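Local atomic coordinates of RNA-dependent RNA polymerase (Toscana virus, PDB entry 6QW0), a protein that forms the N-terminal, manganese-binding endonuclease domain of the viral L protein, which probably cuts capped host RNA for cap snatching. Residues K92-V97 against D114-T119; H123-E128 against P162-I167. All coordinates share one frame; numbering follows the deposited sequence.

Interaction 1 (K92-V97 against D114-T119); sequences KKFVEV and DMIIET. With MN3 (manganese (III) ion), chain C.
I116 meets V97, F94 and K92 where the short helix 94-98 and the turn before it pack against strand 115-118 of the central sheet in this PDDEXK-clan nuclease domain. Of all the residues here, I116 gives up the most surface, and its two branches divide the work. CG1 lies beside its own backbone N (chi1 -54°), and this sends CD1 to F94, whose CD1 is 3.9 Å from I116 CD1; the two side chains cross at roughly a right angle. The other branch, I116 CG2, is 3.8 Å from V97 CG2, and those side chains run past each other in opposite directions. A beta-branched residue suits each place: isoleucine has a short arm for the helix and a longer one for the aromatic ring, while valine offers a compact methyl pair close to the helix backbone. F94 itself continues toward helix 136-157, meeting Y150 and C154.

K92 lays its aliphatic chain along I116, K92 CD 4.2 Å from I116 CB, and carries an ammonium group to the strand backbone. Strand 124-131 takes the backbone of M115 and I117, and where the strand begins, D114 and M115 both face V127, a classic beta bulge; I116 turns its peptide groups the other way, toward K92. A lysine suits the place because its long chain can bend: turns at chi2 and chi3 bring NZ to within 2.8 Å of I116 O, in the carbonyl plane. Water 1 then completes the bridge, accepting from K92 NZ at 3.1 Å and from I116 N at 2.9 Å.

Interaction 2 (H123-E128 against P162-I167); sequences HVYVVE and PISLYI. With MN3 (manganese (III) ion), chain C.
The rings of Y125 and Y166 lie side by side and point the same way, meeting at their edges: Y125 CD1 is 3.9 Å from Y166 CE2, each atom near the plane of the other ring. S164 approaches the Y125 ring obliquely with CB, 3.8 Å from Y125 CD1; a serine is small enough to sit close beside that ring. Y166 also meets the ring of H19, nearly parallel to it, while T119 touches Y125. At the start of the pair H123, in one of its two conformers, sets its imidazole obliquely near P162 CG.

The backbones that carry these groups form a parallel ladder with V124 opposite I163 and E128 opposite I167. Five hydrogen bonds run alternately between the strands; Y166 N to V126 O, at 2.8 Å and 171°, is among the straightest. The side chains alternate, and V124, V126, I163 and L165 fill the buried face. V126 uses both methyls there, CG2 reaching I163 CG2 at 3.8 Å and CG1 reaching L165 CD1 at 3.8 Å, so that one valine meets both neighbours.

E128 starts on that same face but leaves it: CG is anti to the backbone N and the chain bends at chi2 (64°), carrying OE2 to manganese at 2.2 Å. A carboxylate suits the place, as its oxygen binds the cation directly. The two strands are the arms of a beta-alpha-beta unit whose connecting helix, 136-157, packs over I163, I167 and E128, while F94 and F98 of helix 94-98 cover V126 and V124, and strand 115-118 lies alongside 124-131.

Overall arrangement
Interactions 1 and 2 follow one another along the chain and join in one sheet, their centres 9 Å apart. Strand 115-118 pairs antiparallel with 124-131; a probable hydrogen bond from Y125 N to I117 O, 2.8 Å, stitches them together. At the metal end, E128 OE1 lies 2.9 Å from D114 N, a probable hydrogen bond that would limit rotation of the carboxylate while OE2 binds manganese. D114 of interaction 1 and E128 of interaction 2 thus share one ion, completed by H79, the backbone O of F129 and waters 2 and 3. A second manganese lies about 5 Å from the E128 side chain, consistent with a two-metal nuclease site.

Interaction 1 (K92-V97 against D114-T119)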
ATOM      1  N   LYS A  92       3.882  -4.661  11.705  1.00 45.37           N
ATOM      2  CA  LYS A  92       3.162  -4.023  12.802  1.00 42.29           C
ATOM      3  C   LYS A  92       1.745  -4.592  12.908  1.00 42.50           C
ATOM      4  O   LYS A  92       0.962  -4.528  11.954  1.00 38.44           O
ATOM      5  CB  LYS A  92       3.135  -2.509  12.609  1.00 45.60           C
ATOM      6  CG  LYS A  92       2.752  -1.743  13.864  1.00 38.96           C
ATOM      7  CD  LYS A  92       2.026  -0.452  13.550  1.00 43.82           C
ATOM      8  CE  LYS A  92       2.979   0.722  13.615  1.00 49.63           C
ATOM      9  NZ  LYS A  92       2.531   1.845  12.744  1.00 55.76           N
ATOM     10  N   LYS A  93       1.423  -5.150  14.071  1.00 33.61           N
ATOM     11  CA  LYS A  93       0.158  -5.824  14.316  1.00 33.17           C
ATOM     12  C   LYS A  93      -0.851  -4.867  14.938  1.00 28.55           C
ATOM     13  O   LYS A  93      -0.484  -3.886  15.593  1.00 28.55           O
ATOM     14  CB  LYS A  93       0.353  -7.019  15.257  1.00 30.58           C
ATOM     15  CG  LYS A  93       1.555  -7.899  14.949  1.00 45.75           C
ATOM     16  CD  LYS A  93       1.251  -8.838  13.805  1.00 44.66           C
ATOM     17  CE  LYS A  93       2.347  -9.875  13.618  1.00 49.10           C
ATOM     18  NZ  LYS A  93       1.966 -10.816  12.528  1.00 51.37           N
ATOM     19  N   PHE A  94      -2.138  -5.168  14.725  1.00 26.81           N
ATOM     20  CA  PHE A  94      -3.192  -4.433  15.420  1.00 23.75           C
ATOM     21  C   PHE A  94      -2.908  -4.339  16.911  1.00 25.00           C
ATOM     22  O   PHE A  94      -3.123  -3.284  17.521  1.00 26.29           O
ATOM     23  CB  PHE A  94      -4.551  -5.106  15.191  1.00 24.34           C
ATOM     24  CG  PHE A  94      -5.197  -4.753  13.877  1.00 25.55           C
ATOM     25  CD1 PHE A  94      -5.596  -3.456  13.610  1.00 33.29           C
ATOM     26  CD2 PHE A  94      -5.424  -5.731  12.923  1.00 27.28           C
ATOM     27  CE1 PHE A  94      -6.202  -3.135  12.393  1.00 29.58           C
ATOM     28  CE2 PHE A  94      -6.027  -5.417  11.714  1.00 26.28           C
ATOM     29  CZ  PHE A  94      -6.408  -4.121  11.454  1.00 27.15           C
ATOM     30  N   VAL A  95      -2.409  -5.431  17.505  1.00 26.71           N
ATOM     31  CA  VAL A  95      -2.260  -5.492  18.959  1.00 26.61           C
ATOM     32  C   VAL A  95      -1.231  -4.482  19.447  1.00 30.21           C
ATOM     33  O   VAL A  95      -1.303  -4.014  20.592  1.00 30.32           O
ATOM     34  CB  VAL A  95      -1.913  -6.930  19.404  1.00 27.27           C
ATOM     35  CG1 VAL A  95      -0.429  -7.264  19.131  1.00 29.37           C
ATOM     36  CG2 VAL A  95      -2.238  -7.131  20.882  1.00 26.45           C
ATOM     37  N   GLU A  96      -0.259  -4.118  18.601  1.00 26.97           N
ATOM     38  CA  GLU A  96       0.717  -3.121  19.012  1.00 31.92           C
ATOM     39  C   GLU A  96       0.109  -1.735  19.126  1.00 32.31           C
ATOM     40  O   GLU A  96       0.651  -0.891  19.846  1.00 34.21           O
ATOM     41  CB  GLU A  96       1.887  -3.102  18.030  1.00 33.99           C
ATOM     42  CG  GLU A  96       2.460  -4.480  17.756  1.00 35.76           C
ATOM     43  CD  GLU A  96       3.535  -4.444  16.695  1.00 43.94           C
ATOM     44  OE1 GLU A  96       4.328  -3.479  16.701  1.00 48.79           O
ATOM     45  OE2 GLU A  96       3.570  -5.363  15.848  1.00 39.71           O
ATOM     46  N   VAL A  97      -1.003  -1.476  18.446  1.00 28.39           N
ATOM     47  CA  VAL A  97      -1.635  -0.169  18.476  1.00 26.05           C
ATOM     48  C   VAL A  97      -2.811  -0.135  19.446  1.00 30.50           C
ATOM     49  O   VAL A  97      -3.039   0.878  20.108  1.00 31.04           O
ATOM     50  CB  VAL A  97      -2.078   0.223  17.049  1.00 29.07           C
ATOM     51  CG1 VAL A  97      -2.878   1.511  17.062  1.00 30.86           C
ATOM     52  CG2 VAL A  97      -0.862   0.368  16.149  1.00 31.41           C
ATOM     53  N   ASP A 114      -0.818  -3.256   5.770  1.00 24.52           N
ATOM     54  CA  ASP A 114       0.419  -2.620   5.310  1.00 25.46           C
ATOM     55  C   ASP A 114       0.756  -1.363   6.107  1.00 28.39           C
ATOM     56  O   ASP A 114       1.936  -1.046   6.297  1.00 28.94           O
ATOM     57  CB  ASP A 114       0.322  -2.275   3.824  1.00 25.14           C
ATOM     58  CG  ASP A 114       0.526  -3.488   2.937  1.00 26.94           C
ATOM     59  OD1 ASP A 114       1.554  -4.177   3.096  1.00 30.76           O
ATOM     60  OD2 ASP A 114      -0.354  -3.788   2.107  1.00 22.75           O
HETATM   61  N   MSE A 115      -0.253  -0.618   6.555  1.00 26.69           N
HETATM   62  CA  MSE A 115      -0.013   0.567   7.373  1.00 23.51           C
HETATM   63  C   MSE A 115      -1.093   0.693   8.449  1.00 23.08           C
HETATM   64  O   MSE A 115      -2.273   0.461   8.169  1.00 24.33           O
HETATM   65  CB  MSE A 115       0.015   1.850   6.533  1.00 24.95           C
HETATM   66  CG  MSE A 115       0.855   1.826   5.236  1.00 23.77           C
HETATM   67 SE   MSE A 115       0.856   3.562   4.385  1.00 35.74          SE
HETATM   68  CE  MSE A 115       2.083   4.446   5.639  1.00 32.07           C
ATOM     69  N   ILE A 116      -0.679   1.043   9.673  1.00 23.09           N
ATOM     70  CA  ILE A 116      -1.585   1.498  10.734  1.00 25.18           C
ATOM     71  C   ILE A 116      -1.019   2.824  11.228  1.00 26.91           C
ATOM     72  O   ILE A 116       0.054   2.857  11.850  1.00 30.37           O
ATOM     73  CB  ILE A 116      -1.720   0.493  11.891  1.00 23.96           C
ATOM     74  CG1 ILE A 116      -2.119  -0.892  11.382  1.00 23.42           C
ATOM     75  CG2 ILE A 116      -2.752   0.989  12.920  1.00 26.23           C
ATOM     76  CD1 ILE A 116      -2.115  -1.986  12.465  1.00 28.70           C
ATOM     77  N   ILE A 117      -1.724   3.912  10.952  1.00 23.25           N
ATOM     78  CA  ILE A 117      -1.246   5.265  11.217  1.00 23.16           C
ATOM     79  C   ILE A 117      -2.118   5.893  12.300  1.00 26.15           C
ATOM     80  O   ILE A 117      -3.334   6.026  12.131  1.00 24.25           O
ATOM     81  CB  ILE A 117      -1.271   6.122   9.945  1.00 26.91           C
ATOM     82  CG1 ILE A 117      -0.506   5.423   8.813  1.00 27.02           C
ATOM     83  CG2 ILE A 117      -0.707   7.503  10.223  1.00 28.54           C
ATOM     84  CD1 ILE A 117      -0.815   5.985   7.441  1.00 28.46           C
ATOM     85  N   GLU A 118      -1.489   6.322  13.391  1.00 26.53           N
ATOM     86  CA  GLU A 118      -2.174   6.949  14.514  0.52 29.60           C
ATOM     87  C   GLU A 118      -1.898   8.452  14.489  1.00 30.00           C
ATOM     88  O   GLU A 118      -0.744   8.866  14.344  1.00 33.90           O
ATOM     89  CB  GLU A 118      -1.698   6.301  15.823  0.52 32.07           C
ATOM     90  CG  GLU A 118      -2.037   7.016  17.116  0.52 33.66           C
ATOM     91  CD  GLU A 118      -2.589   6.070  18.179  0.52 36.43           C
ATOM     92  OE1 GLU A 118      -2.013   4.979  18.373  0.52 36.45           O
ATOM     93  OE2 GLU A 118      -3.604   6.416  18.817  0.52 39.00           O
ATOM     94  N   THR A 119      -2.948   9.264  14.627  1.00 27.86           N
ATOM     95  CA  THR A 119      -2.823  10.720  14.665  1.00 28.98           C
ATOM     96  C   THR A 119      -3.038  11.245  16.083  1.00 30.76           C
ATOM     97  O   THR A 119      -3.642  10.583  16.931  1.00 32.93           O
ATOM     98  CB  THR A 119      -3.822  11.402  13.715  1.00 30.85           C
ATOM     99  OG1 THR A 119      -5.161  11.217  14.188  1.00 28.73           O
ATOM    100  CG2 THR A 119      -3.704  10.835  12.309  1.00 32.58           C
TER
HETATM  101 MN   MN3 C 301      -0.612  -5.761   1.052  1.00 23.82          MN
HETATM  102  O   HOH W   1       2.072   0.295  10.099  1.00 37.02           O
HETATM  103  O   HOH W   2       0.513  -7.451   2.267  1.00 31.17           O
HETATM  104  O   HOH W   3      -1.123  -7.897   0.187  1.00 28.80           O

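Interaction 2 (H123-E128 against P162-I167)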
ATOM      1  N   HIS A 123      -7.546   9.630  15.588  0.63 27.13           N
ATOM      2  CA  HIS A 123      -8.025   8.748  14.541  0.63 27.36           C
ATOM      3  C   HIS A 123      -6.930   7.752  14.187  0.63 24.54           C
ATOM      4  O   HIS A 123      -5.738   8.017  14.375  0.63 28.23           O
ATOM      5  CB  HIS A 123      -8.432   9.545  13.299  0.63 27.11           C
ATOM      6  CG  HIS A 123      -9.698  10.335  13.466  0.63 28.62           C
ATOM      7  ND1 HIS A 123      -9.705  11.654  13.869  0.63 33.90           N
ATOM      8  CD2 HIS A 123     -10.996   9.999  13.265  0.63 27.95           C
ATOM      9  CE1 HIS A 123     -10.951  12.091  13.922  0.63 33.30           C
ATOM     10  NE2 HIS A 123     -11.754  11.104  13.569  0.63 25.56           N
ATOM     11  N   VAL A 124      -7.340   6.595  13.679  1.00 20.93           N
ATOM     12  CA  VAL A 124      -6.408   5.578  13.203  1.00 21.16           C
ATOM     13  C   VAL A 124      -6.730   5.275  11.749  1.00 20.50           C
ATOM     14  O   VAL A 124      -7.890   5.046  11.398  1.00 22.10           O
ATOM     15  CB  VAL A 124      -6.471   4.298  14.049  1.00 22.95           C
ATOM     16  CG1 VAL A 124      -5.537   3.246  13.455  1.00 25.27           C
ATOM     17  CG2 VAL A 124      -6.097   4.607  15.511  1.00 24.05           C
ATOM     18  N   TYR A 125      -5.709   5.292  10.901  1.00 21.36           N
ATOM     19  CA  TYR A 125      -5.886   5.032   9.481  1.00 22.08           C
ATOM     20  C   TYR A 125      -5.223   3.700   9.157  1.00 22.67           C
ATOM     21  O   TYR A 125      -4.040   3.503   9.449  1.00 25.44           O
ATOM     22  CB  TYR A 125      -5.318   6.184   8.648  1.00 21.81           C
ATOM     23  CG  TYR A 125      -6.004   7.497   8.966  1.00 22.67           C
ATOM     24  CD1 TYR A 125      -7.165   7.876   8.307  1.00 26.92           C
ATOM     25  CD2 TYR A 125      -5.524   8.330   9.977  1.00 26.97           C
ATOM     26  CE1 TYR A 125      -7.811   9.069   8.623  1.00 29.21           C
ATOM     27  CE2 TYR A 125      -6.169   9.512  10.303  1.00 30.10           C
ATOM     28  CZ  TYR A 125      -7.306   9.879   9.620  1.00 36.92           C
ATOM     29  OH  TYR A 125      -7.936  11.059   9.946  1.00 40.24           O
ATOM     30  N   VAL A 126      -5.996   2.777   8.591  1.00 19.71           N
ATOM     31  CA  VAL A 126      -5.498   1.457   8.213  1.00 20.57           C
ATOM     32  C   VAL A 126      -5.450   1.417   6.691  1.00 20.85           C
ATOM     33  O   VAL A 126      -6.450   1.717   6.030  1.00 22.72           O
ATOM     34  CB  VAL A 126      -6.384   0.336   8.786  1.00 21.42           C
ATOM     35  CG1 VAL A 126      -5.953  -1.022   8.265  1.00 24.95           C
ATOM     36  CG2 VAL A 126      -6.361   0.363  10.330  1.00 22.53           C
ATOM     37  N   VAL A 127      -4.279   1.089   6.135  1.00 20.68           N
ATOM     38  CA  VAL A 127      -4.067   1.125   4.688  1.00 20.58           C
ATOM     39  C   VAL A 127      -3.550  -0.236   4.242  1.00 24.24           C
ATOM     40  O   VAL A 127      -2.617  -0.776   4.843  1.00 24.93           O
ATOM     41  CB  VAL A 127      -3.086   2.238   4.268  1.00 21.71           C
ATOM     42  CG1 VAL A 127      -3.007   2.316   2.747  1.00 24.67           C
ATOM     43  CG2 VAL A 127      -3.509   3.589   4.837  1.00 25.88           C
ATOM     44  N   GLU A 128      -4.156  -0.796   3.195  1.00 21.98           N
ATOM     45  CA  GLU A 128      -3.711  -2.081   2.672  1.00 19.69           C
ATOM     46  C   GLU A 128      -3.448  -1.951   1.182  1.00 22.05           C
ATOM     47  O   GLU A 128      -4.270  -1.377   0.454  1.00 21.55           O
ATOM     48  CB  GLU A 128      -4.728  -3.191   2.940  1.00 23.03           C
ATOM     49  CG  GLU A 128      -4.331  -4.534   2.354  1.00 22.61           C
ATOM     50  CD  GLU A 128      -3.054  -5.122   2.954  1.00 28.83           C
ATOM     51  OE1 GLU A 128      -2.631  -4.750   4.071  1.00 24.28           O
ATOM     52  OE2 GLU A 128      -2.466  -5.988   2.294  1.00 24.32           O
ATOM     53  N   PRO A 162     -11.583   5.755  16.439  1.00 22.18           N
ATOM     54  CA  PRO A 162     -12.170   5.674  15.095  1.00 20.43           C
ATOM     55  C   PRO A 162     -11.121   5.273  14.069  1.00 20.12           C
ATOM     56  O   PRO A 162      -9.966   5.698  14.128  1.00 21.81           O
ATOM     57  CB  PRO A 162     -12.696   7.092  14.848  1.00 22.71           C
ATOM     58  CG  PRO A 162     -11.924   7.948  15.773  1.00 23.44           C
ATOM     59  CD  PRO A 162     -11.618   7.124  16.977  1.00 21.36           C
ATOM     60  N   ILE A 163     -11.537   4.425  13.133  1.00 19.96           N
ATOM     61  CA  ILE A 163     -10.661   3.930  12.076  1.00 16.28           C
ATOM     62  C   ILE A 163     -11.254   4.313  10.724  1.00 18.61           C
ATOM     63  O   ILE A 163     -12.466   4.209  10.524  1.00 18.92           O
ATOM     64  CB  ILE A 163     -10.482   2.397  12.174  1.00 19.21           C
ATOM     65  CG1 ILE A 163      -9.718   2.011  13.441  1.00 21.45           C
ATOM     66  CG2 ILE A 163      -9.778   1.833  10.905  1.00 22.57           C
ATOM     67  CD1 ILE A 163      -9.702   0.502  13.701  1.00 23.86           C
ATOM     68  N   SER A 164     -10.395   4.719   9.788  1.00 19.22           N
ATOM     69  CA  SER A 164     -10.761   4.784   8.377  1.00 19.11           C
ATOM     70  C   SER A 164      -9.928   3.743   7.643  1.00 20.36           C
ATOM     71  O   SER A 164      -8.715   3.662   7.869  1.00 19.92           O
ATOM     72  CB  SER A 164     -10.523   6.183   7.801  1.00 21.26           C
ATOM     73  OG  SER A 164     -11.387   7.130   8.409  1.00 23.12           O
ATOM     74  N   LEU A 165     -10.577   2.932   6.800  1.00 18.98           N
ATOM     75  CA  LEU A 165      -9.919   1.817   6.122  1.00 21.18           C
ATOM     76  C   LEU A 165      -9.720   2.176   4.654  1.00 20.78           C
ATOM     77  O   LEU A 165     -10.699   2.405   3.936  1.00 19.69           O
ATOM     78  CB  LEU A 165     -10.739   0.531   6.238  1.00 22.84           C
ATOM     79  CG  LEU A 165     -10.264  -0.690   5.445  1.00 20.89           C
ATOM     80  CD1 LEU A 165      -8.853  -1.112   5.859  1.00 22.98           C
ATOM     81  CD2 LEU A 165     -11.244  -1.852   5.634  1.00 23.94           C
ATOM     82  N   TYR A 166      -8.462   2.193   4.206  1.00 17.85           N
ATOM     83  CA  TYR A 166      -8.123   2.578   2.839  1.00 18.85           C
ATOM     84  C   TYR A 166      -7.427   1.425   2.129  1.00 20.39           C
ATOM     85  O   TYR A 166      -6.628   0.701   2.735  1.00 20.28           O
ATOM     86  CB  TYR A 166      -7.213   3.813   2.808  1.00 20.98           C
ATOM     87  CG  TYR A 166      -7.909   5.114   3.130  1.00 19.22           C
ATOM     88  CD1 TYR A 166      -8.820   5.682   2.231  1.00 20.19           C
ATOM     89  CD2 TYR A 166      -7.671   5.767   4.348  1.00 20.43           C
ATOM     90  CE1 TYR A 166      -9.454   6.881   2.515  1.00 21.95           C
ATOM     91  CE2 TYR A 166      -8.305   6.960   4.649  1.00 22.31           C
ATOM     92  CZ  TYR A 166      -9.207   7.503   3.741  1.00 22.66           C
ATOM     93  OH  TYR A 166      -9.835   8.694   4.025  1.00 24.65           O
ATOM     94  N   ILE A 167      -7.704   1.290   0.831  1.00 20.15           N
ATOM     95  CA  ILE A 167      -7.154   0.224  -0.007  1.00 20.21           C
ATOM     96  C   ILE A 167      -6.547   0.852  -1.246  1.00 19.76           C
ATOM     97  O   ILE A 167      -7.119   1.794  -1.797  1.00 20.60           O
ATOM     98  CB  ILE A 167      -8.236  -0.783  -0.450  1.00 21.88           C
ATOM     99  CG1 ILE A 167      -9.081  -1.254   0.739  1.00 22.88           C
ATOM    100  CG2 ILE A 167      -7.609  -1.951  -1.195  1.00 23.92           C
ATOM    101  CD1 ILE A 167      -8.351  -2.129   1.741  1.00 22.76           C
TER
HETATM  102 MN   MN3 C 301      -0.612  -5.761   1.052  1.00 23.82          MN
HETATM  103  O   HOH W   2       0.513  -7.451   2.267  1.00 31.17           O
HETATM  104  O   HOH W   3      -1.123  -7.897   0.187  1.00 28.80           O